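Local coordinates for protein chitosanase (PDB 6X2Q) that probably hydrolyses chitosan as a family 46 glycoside hydrolase and binds a chitotetraose chain of glucosamine units, at residues 124-129 / 135-140; 37-42 / 88-93; 220-223 / 228-231. All coordinates share one frame; numbering follows the deposited sequence.

Contact 1: residues 124-129 / 135-140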
loop_
_atom_site.group_PDB
_atom_site.type_symbol
_atom_site.label_atom_id
_atom_site.label_comp_id
_atom_site.label_asym_id
_atom_site.label_seq_id
_atom_site.Cartn_x
_atom_site.Cartn_y
_atom_site.Cartn_z
ATOM N N GLU A 124 -11.956 -3.449 7.184
ATOM C CA GLU A 124 -12.538 -3.242 8.529
ATOM C C GLU A 124 -12.696 -1.735 8.745
ATOM O O GLU A 124 -13.688 -1.347 9.298
ATOM C CB GLU A 124 -11.692 -3.869 9.629
ATOM N N ARG A 125 -11.739 -0.930 8.294
ATOM C CA ARG A 125 -11.950 0.510 8.415
ATOM C C ARG A 125 -13.169 0.937 7.610
ATOM O O ARG A 125 -14.023 1.677 8.105
ATOM C CB ARG A 125 -10.720 1.284 7.963
ATOM C CG ARG A 125 -9.487 1.025 8.789
ATOM C CD ARG A 125 -9.569 1.695 10.132
ATOM N NE ARG A 125 -8.405 1.361 10.946
ATOM C CZ ARG A 125 -8.082 1.963 12.085
ATOM N NH1 ARG A 125 -8.824 2.957 12.567
ATOM N NH2 ARG A 125 -7.008 1.562 12.740
ATOM N N ALA A 126 -13.269 0.467 6.364
ATOM C CA ALA A 126 -14.402 0.835 5.528
ATOM C C ALA A 126 -15.717 0.483 6.209
ATOM O O ALA A 126 -16.646 1.296 6.233
ATOM C CB ALA A 126 -14.290 0.147 4.164
ATOM N N ALA A 127 -15.796 -0.714 6.809
ATOM C CA ALA A 127 -17.035 -1.142 7.458
ATOM C C ALA A 127 -17.374 -0.255 8.651
ATOM O O ALA A 127 -18.540 0.112 8.843
ATOM C CB ALA A 127 -16.931 -2.604 7.894
ATOM N N GLU A 128 -16.372 0.097 9.463
ATOM C CA GLU A 128 -16.598 1.030 10.564
ATOM C C GLU A 128 -17.101 2.374 10.060
ATOM O O GLU A 128 -17.951 3.007 10.700
ATOM C CB GLU A 128 -15.316 1.219 11.363
ATOM C CG GLU A 128 -15.026 0.065 12.295
ATOM C CD GLU A 128 -13.557 -0.043 12.640
ATOM O OE1 GLU A 128 -13.008 -1.170 12.549
ATOM O OE2 GLU A 128 -12.956 0.994 12.995
ATOM N N LEU A 129 -16.589 2.828 8.909
ATOM C CA LEU A 129 -17.049 4.082 8.324
ATOM C C LEU A 129 -18.438 3.963 7.714
ATOM O O LEU A 129 -19.072 4.990 7.435
ATOM C CB LEU A 129 -16.078 4.557 7.245
ATOM C CG LEU A 129 -14.712 5.081 7.695
ATOM C CD1 LEU A 129 -13.772 5.132 6.498
ATOM C CD2 LEU A 129 -14.873 6.446 8.318
ATOM N N LEU A 135 -14.985 2.354 -4.931
ATOM C CA LEU A 135 -13.905 3.331 -5.081
ATOM C C LEU A 135 -13.363 3.763 -3.722
ATOM O O LEU A 135 -12.144 3.900 -3.545
ATOM C CB LEU A 135 -14.405 4.554 -5.863
ATOM C CG LEU A 135 -13.402 5.699 -6.016
ATOM C CD1 LEU A 135 -12.237 5.225 -6.852
ATOM C CD2 LEU A 135 -14.030 6.924 -6.654
ATOM N N THR A 136 -14.255 3.993 -2.749
ATOM C CA THR A 136 -13.810 4.304 -1.390
ATOM C C THR A 136 -12.958 3.174 -0.803
ATOM O O THR A 136 -11.957 3.431 -0.122
ATOM C CB THR A 136 -15.025 4.588 -0.504
ATOM O OG1 THR A 136 -15.855 5.523 -1.173
ATOM C CG2 THR A 136 -14.626 5.203 0.840
ATOM N N LEU A 137 -13.335 1.914 -1.059
ATOM C CA LEU A 137 -12.544 0.789 -0.564
ATOM C C LEU A 137 -11.163 0.776 -1.204
ATOM O O LEU A 137 -10.154 0.532 -0.528
ATOM C CB LEU A 137 -13.272 -0.535 -0.835
ATOM C CG LEU A 137 -14.341 -1.009 0.164
ATOM C CD1 LEU A 137 -15.240 0.123 0.636
ATOM C CD2 LEU A 137 -15.195 -2.152 -0.419
ATOM N N LEU A 138 -11.105 1.035 -2.508
ATOM C CA LEU A 138 -9.829 1.090 -3.193
ATOM C C LEU A 138 -8.963 2.202 -2.608
ATOM O O LEU A 138 -7.787 1.984 -2.291
ATOM C CB LEU A 138 -10.081 1.296 -4.687
ATOM C CG LEU A 138 -8.838 1.582 -5.527
ATOM C CD1 LEU A 138 -7.891 0.387 -5.503
ATOM C CD2 LEU A 138 -9.246 1.917 -6.945
ATOM N N ALA A 139 -9.557 3.377 -2.388
ATOM C CA ALA A 139 -8.807 4.505 -1.845
ATOM C C ALA A 139 -8.283 4.199 -0.453
ATOM O O ALA A 139 -7.151 4.563 -0.118
ATOM C CB ALA A 139 -9.687 5.752 -1.814
ATOM N N LEU A 140 -9.091 3.534 0.379
ATOM C CA LEU A 140 -8.582 3.170 1.700
ATOM C C LEU A 140 -7.490 2.119 1.605
ATOM O O LEU A 140 -6.550 2.121 2.410
ATOM C CB LEU A 140 -9.713 2.659 2.588
ATOM C CG LEU A 140 -10.784 3.699 2.900
ATOM C CD1 LEU A 140 -12.014 3.013 3.521
ATOM C CD2 LEU A 140 -10.248 4.784 3.802
#
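A126, L129, L137 and L140 meet inside a helical hairpin. Helix 104-129 runs into helix 134-147 through a short connection, and this pair belongs to the mainly helical, lysozyme-clan fold of the family 46 enzymes. Over these short segments the axes come within 9.9 Å, and their directions make an angle of 132°. The hairpin is therefore splayed rather than strictly antiparallel.

The contact is wholly apolar, with no hydrogen bond from one segment to the other. A126 is the small residue at its middle. Its CB lies 3.7 Å from L137 CD1, and it lies equally far from L140 CD1. The two leucines, one turn apart on helix 134-147, thus reach the same methyl. L137 does not start out pointing at its partner, yet its CD1 reaches A126. L140 does point at the other helix. Its CG stands beside the backbone N (chi1 -64°), and CD1 is carried forward to the opposite backbone. L129 and L140 approach tip to tip, CD1 to CD1 at 4.1 Å.

Polar groups at the border are bonded elsewhere. R125 turns its end away from this interface and forms a salt bridge through NH2 with E149, a residue of the glycan pocket. T136 OG1 is hydrogen-bonded to E177 OE2. I160 of helix 156-167 touches both L129 and L140, and W180 also packs on L129.

All four touching residues are buried. L140 CD1 also sits 3.8 Å from A126 CA, so it packs on the helix backbone as well as on the methyl.

Contact 2: residues 37-42 / 88-93. With GCS (2-amino-2-deoxy-beta-D-glucopyranose), chain B; GCS (2-amino-2-deoxy-beta-D-glucopyranose), chain C.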
loop_
_atom_site.group_PDB
_atom_site.type_symbol
_atom_site.label_atom_id
_atom_site.label_comp_id
_atom_site.label_asym_id
_atom_site.label_seq_id
_atom_site.Cartn_x
_atom_site.Cartn_y
_atom_site.Cartn_z
ATOM N N ARG A 37 13.437 4.108 4.986
ATOM C CA ARG A 37 12.815 2.821 5.265
ATOM C C ARG A 37 13.729 1.644 4.944
ATOM O O ARG A 37 13.326 0.490 5.130
ATOM C CB ARG A 37 11.487 2.715 4.501
ATOM C CG ARG A 37 10.453 3.790 4.931
ATOM C CD ARG A 37 9.011 3.461 4.475
ATOM N NE ARG A 37 8.046 4.470 4.923
ATOM C CZ ARG A 37 7.762 5.592 4.252
ATOM N NH1 ARG A 37 8.372 5.844 3.099
ATOM N NH2 ARG A 37 6.874 6.465 4.728
ATOM N N GLY A 38 14.952 1.906 4.490
ATOM C CA GLY A 38 15.881 0.830 4.173
ATOM C C GLY A 38 15.582 0.233 2.819
ATOM O O GLY A 38 15.447 0.952 1.817
ATOM N N ILE A 39 15.477 -1.090 2.781
ATOM C CA ILE A 39 15.100 -1.809 1.573
ATOM C C ILE A 39 13.581 -1.911 1.519
ATOM O O ILE A 39 12.940 -2.306 2.505
ATOM C CB ILE A 39 15.744 -3.204 1.539
ATOM C CG1 ILE A 39 17.249 -3.092 1.768
ATOM C CG2 ILE A 39 15.420 -3.912 0.218
ATOM C CD1 ILE A 39 18.031 -4.352 1.456
ATOM N N THR A 40 13.012 -1.553 0.369
ATOM C CA THR A 40 11.592 -1.700 0.079
ATOM C C THR A 40 11.424 -2.836 -0.914
ATOM O O THR A 40 12.086 -2.842 -1.955
ATOM C CB THR A 40 11.015 -0.401 -0.504
ATOM O OG1 THR A 40 11.004 0.607 0.511
ATOM C CG2 THR A 40 9.584 -0.616 -1.031
ATOM N N ALA A 41 10.535 -3.786 -0.609
ATOM C CA ALA A 41 10.462 -5.003 -1.412
ATOM C C ALA A 41 9.034 -5.524 -1.518
ATOM O O ALA A 41 8.191 -5.283 -0.643
ATOM C CB ALA A 41 11.366 -6.111 -0.838
ATOM N N GLY A 42 8.782 -6.258 -2.604
ATOM C CA GLY A 42 7.578 -7.053 -2.733
ATOM C C GLY A 42 6.419 -6.315 -3.363
ATOM O O GLY A 42 6.506 -5.164 -3.795
ATOM N N GLU A 88 22.718 -1.879 6.473
ATOM C CA GLU A 88 23.834 -2.716 6.892
ATOM C C GLU A 88 23.367 -3.654 8.000
ATOM O O GLU A 88 22.653 -3.230 8.920
ATOM C CB GLU A 88 25.015 -1.857 7.384
ATOM N N GLY A 89 23.737 -4.930 7.908
ATOM C CA GLY A 89 24.414 -5.495 6.756
ATOM C C GLY A 89 23.429 -6.374 6.006
ATOM O O GLY A 89 23.306 -7.570 6.248
ATOM N N LEU A 90 22.681 -5.748 5.110
ATOM C CA LEU A 90 21.732 -6.447 4.265
ATOM C C LEU A 90 22.298 -6.685 2.883
ATOM O O LEU A 90 21.536 -6.908 1.938
ATOM C CB LEU A 90 20.427 -5.658 4.178
ATOM C CG LEU A 90 19.769 -5.347 5.521
ATOM C CD1 LEU A 90 18.520 -4.495 5.315
ATOM C CD2 LEU A 90 19.444 -6.653 6.259
ATOM N N GLN A 91 23.622 -6.605 2.747
ATOM C CA GLN A 91 24.253 -6.787 1.451
ATOM C C GLN A 91 23.850 -8.141 0.886
ATOM O O GLN A 91 23.954 -9.167 1.564
ATOM C CB GLN A 91 25.777 -6.673 1.580
ATOM N N GLY A 92 23.348 -8.136 -0.347
ATOM C CA GLY A 92 22.868 -9.333 -0.982
ATOM C C GLY A 92 21.389 -9.615 -0.786
ATOM O O GLY A 92 20.833 -10.428 -1.531
ATOM N N LEU A 93 20.741 -8.965 0.190
ATOM C CA LEU A 93 19.308 -9.172 0.406
ATOM C C LEU A 93 18.471 -8.872 -0.832
ATOM O O LEU A 93 17.642 -9.721 -1.198
ATOM C CB LEU A 93 18.830 -8.357 1.616
ATOM C CG LEU A 93 17.352 -8.527 1.974
ATOM C CD1 LEU A 93 17.015 -9.975 1.925
ATOM C CD2 LEU A 93 17.016 -7.979 3.349
HETATM C C1 GCS B . 4.975 1.387 3.977
HETATM C C2 GCS B . 5.272 0.216 4.892
HETATM C C3 GCS B . 4.334 0.260 6.063
HETATM C C4 GCS B . 4.474 1.555 6.847
HETATM C C5 GCS B . 4.544 2.663 5.791
HETATM C C6 GCS B . 4.824 4.055 6.287
HETATM N N2 GCS B . 5.254 -1.049 4.252
HETATM O O1 GCS B . 5.773 1.530 2.804
HETATM O O3 GCS B . 4.676 -0.801 6.860
HETATM O O4 GCS B . 3.859 1.539 7.844
HETATM O O5 GCS B . 5.460 2.408 4.757
HETATM O O6 GCS B . 5.765 4.092 7.307
HETATM C C1 GCS C . 7.511 3.088 -0.176
HETATM C C2 GCS C . 6.897 4.430 0.510
HETATM C C3 GCS C . 6.103 3.772 1.744
HETATM C C4 GCS C . 5.309 2.442 1.498
HETATM C C5 GCS C . 5.667 1.344 0.483
HETATM C C6 GCS C . 4.568 0.915 0.019
HETATM N N2 GCS C . 7.812 5.355 0.874
HETATM O O1 GCS C . 8.052 3.615 -1.319
HETATM O O3 GCS C . 5.041 4.734 1.915
HETATM O O5 GCS C . 6.611 2.064 -0.411
HETATM O O6 GCS C . 4.751 0.313 -1.274
#
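I39, on strand 39-41, faces L90 with their CA atoms 8.5 Å apart, and L90 opens a type II beta turn that ends at L93. The turn is closed by the bond from L93 N to L90 O (2.8 Å). G92, with positive phi, takes the N-cap position of helix 93-100.

The contact between the segments is apolar. CD1 of I39 does most of the touching. It lies 3.9 Å from L90 CB and 4.1 Å from L93 CB, so one methyl meets both ends of the turn. The side chains of I39 and L90 lie side by side and run in opposing directions. L90 CD1 lies beside the end of I39, 3.9 Å from its CD1 and 4.0 Å from its CG1.

R37, just ahead of the strand, lines the sugar-binding pocket. Its chain is extended from CG to NE and brings the guanidinium alongside the junction of two glucosamine units. C3 of the chain C unit lies over one face, offset toward the rim; the close placement of this sugar against NH1 is doubtful. O6 of the chain B unit lies at the edge, in the plane, and takes a weak hydrogen bond from R37 NE (3.3 Å, 159°). T200 OG1 is hydrogen-bonded to R37 NH1.

Strand 39-41 is the middle strand of a three-stranded antiparallel sheet. M53 of helix 52-63 touches both I39 and L93, P94 of helix 93-100 touches I39, and L76 of helix 73-82 packs on L90 and L93.

Contact 3: residues 220-223 / 228-231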
loop_
_atom_site.group_PDB
_atom_site.type_symbol
_atom_site.label_atom_id
_atom_site.label_comp_id
_atom_site.label_asym_id
_atom_site.label_seq_id
_atom_site.Cartn_x
_atom_site.Cartn_y
_atom_site.Cartn_z
ATOM N N GLN A 220 -15.486 11.320 -12.448
ATOM C CA GLN A 220 -16.183 10.721 -13.574
ATOM C C GLN A 220 -17.315 9.795 -13.145
ATOM O O GLN A 220 -17.919 9.135 -13.995
ATOM C CB GLN A 220 -15.197 9.962 -14.453
ATOM C CG GLN A 220 -14.167 10.859 -15.087
ATOM C CD GLN A 220 -13.116 10.072 -15.813
ATOM O OE1 GLN A 220 -12.843 8.920 -15.469
ATOM N NE2 GLN A 220 -12.510 10.682 -16.820
ATOM N N GLY A 221 -17.613 9.733 -11.851
ATOM C CA GLY A 221 -18.702 8.904 -11.388
ATOM C C GLY A 221 -18.435 7.415 -11.385
ATOM O O GLY A 221 -19.376 6.636 -11.207
ATOM N N ASN A 222 -17.184 6.983 -11.568
ATOM C CA ASN A 222 -16.875 5.557 -11.494
ATOM C C ASN A 222 -16.546 5.161 -10.053
ATOM O O ASN A 222 -15.436 4.763 -9.714
ATOM C CB ASN A 222 -15.752 5.203 -12.457
ATOM C CG ASN A 222 -15.629 3.698 -12.669
ATOM O OD1 ASN A 222 -16.175 2.915 -11.889
ATOM N ND2 ASN A 222 -14.900 3.287 -13.707
ATOM N N THR A 223 -17.562 5.286 -9.195
ATOM C CA THR A 223 -17.456 4.925 -7.789
ATOM C C THR A 223 -17.643 3.430 -7.542
ATOM O O THR A 223 -17.439 2.970 -6.412
ATOM C CB THR A 223 -18.496 5.688 -6.981
ATOM O OG1 THR A 223 -19.797 5.286 -7.429
ATOM C CG2 THR A 223 -18.326 7.209 -7.162
ATOM N N PRO A 228 -14.637 -0.451 -18.640
ATOM C CA PRO A 228 -13.172 -0.452 -18.527
ATOM C C PRO A 228 -12.688 0.694 -17.648
ATOM O O PRO A 228 -13.353 1.732 -17.571
ATOM C CB PRO A 228 -12.707 -0.272 -19.968
ATOM C CG PRO A 228 -13.785 0.573 -20.575
ATOM C CD PRO A 228 -15.087 0.148 -19.909
ATOM N N ILE A 229 -11.563 0.497 -16.964
ATOM C CA ILE A 229 -10.950 1.541 -16.155
ATOM C C ILE A 229 -9.666 1.973 -16.840
ATOM O O ILE A 229 -8.811 1.139 -17.163
ATOM C CB ILE A 229 -10.686 1.075 -14.715
ATOM C CG1 ILE A 229 -12.015 0.812 -14.005
ATOM C CG2 ILE A 229 -9.895 2.139 -13.954
ATOM C CD1 ILE A 229 -11.877 0.492 -12.520
ATOM N N ARG A 230 -9.546 3.275 -17.079
ATOM C CA ARG A 230 -8.352 3.871 -17.660
ATOM C C ARG A 230 -7.508 4.457 -16.534
ATOM O O ARG A 230 -7.987 5.306 -15.773
ATOM C CB ARG A 230 -8.729 4.944 -18.685
ATOM C CG ARG A 230 -7.541 5.578 -19.400
ATOM C CD ARG A 230 -7.776 7.079 -19.640
ATOM N NE ARG A 230 -7.421 7.473 -21.001
ATOM C CZ ARG A 230 -6.347 8.190 -21.321
ATOM N NH1 ARG A 230 -5.508 8.612 -20.376
ATOM N NH2 ARG A 230 -6.111 8.482 -22.592
ATOM N N ILE A 231 -6.272 3.980 -16.410
ATOM C CA ILE A 231 -5.286 4.543 -15.496
ATOM C C ILE A 231 -4.092 5.005 -16.319
ATOM O O ILE A 231 -3.548 4.229 -17.110
ATOM C CB ILE A 231 -4.841 3.518 -14.434
ATOM C CG1 ILE A 231 -6.041 3.016 -13.625
ATOM C CG2 ILE A 231 -3.826 4.148 -13.503
ATOM C CD1 ILE A 231 -6.686 4.106 -12.751
#
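N222 and I229 carry this small contact, and P228 adds a little at its edge. N222 lies in the loop after helix 209-219, and I229 begins strand 229-231. Their CA atoms are 8.5 Å apart.

N222 contributes the larger share. Its CG is anti to the backbone N (chi1 -166°), which sends the amide toward the strand. ND2 lies 3.8 Å from I229 CG1, a van der Waals contact with an apolar chain. ND2 is also hydrogen-bonded to a residue next to the segments, so this packing is additional. OD1 accepts a hydrogen bond from H226 N and a weak one from L225 N.

I229 does not aim its CB at N222, but CG1 swings in to reach ND2, and the two side chains cross obliquely. I229 also touches L10 of helix 5-20. The CB of P228 points away from N222. Of P228 it is the carbonyl O that comes nearest, 4.4 Å from N222 ND2, too far for a hydrogen bond. A cis peptide bond precedes P228.

G221, with positive phi, is the C-prime residue of a Schellman motif. N222 centres an inverse gamma turn, with a weak bond from T223 N to G221 O (3.0 Å). The whole is a Schellman-capped helix end, then a loop that begins with this turn and leads into strand 229-231, which pairs antiparallel with strand 238-240.

Overall arrangement
Contacts 1 and 3 are neighbours, with centres 18 Å apart. They are joined directly: L135 N is 2.9 Å from T223 O, a probable hydrogen bond, and L135 CB packs on N222 O. The start of helix 134-147 is thus tied to the loop after helix 209-219. Contact 2 lies on the opposite side of the chain's centre from both. Its centre is 31 Å from that of contact 1 and 36 Å from that of contact 3. Contact 2 alone contains a residue of the sugar pocket, R37. Contact 1 stands further back, with the L140 side chain about 12 Å from a bound glucosamine.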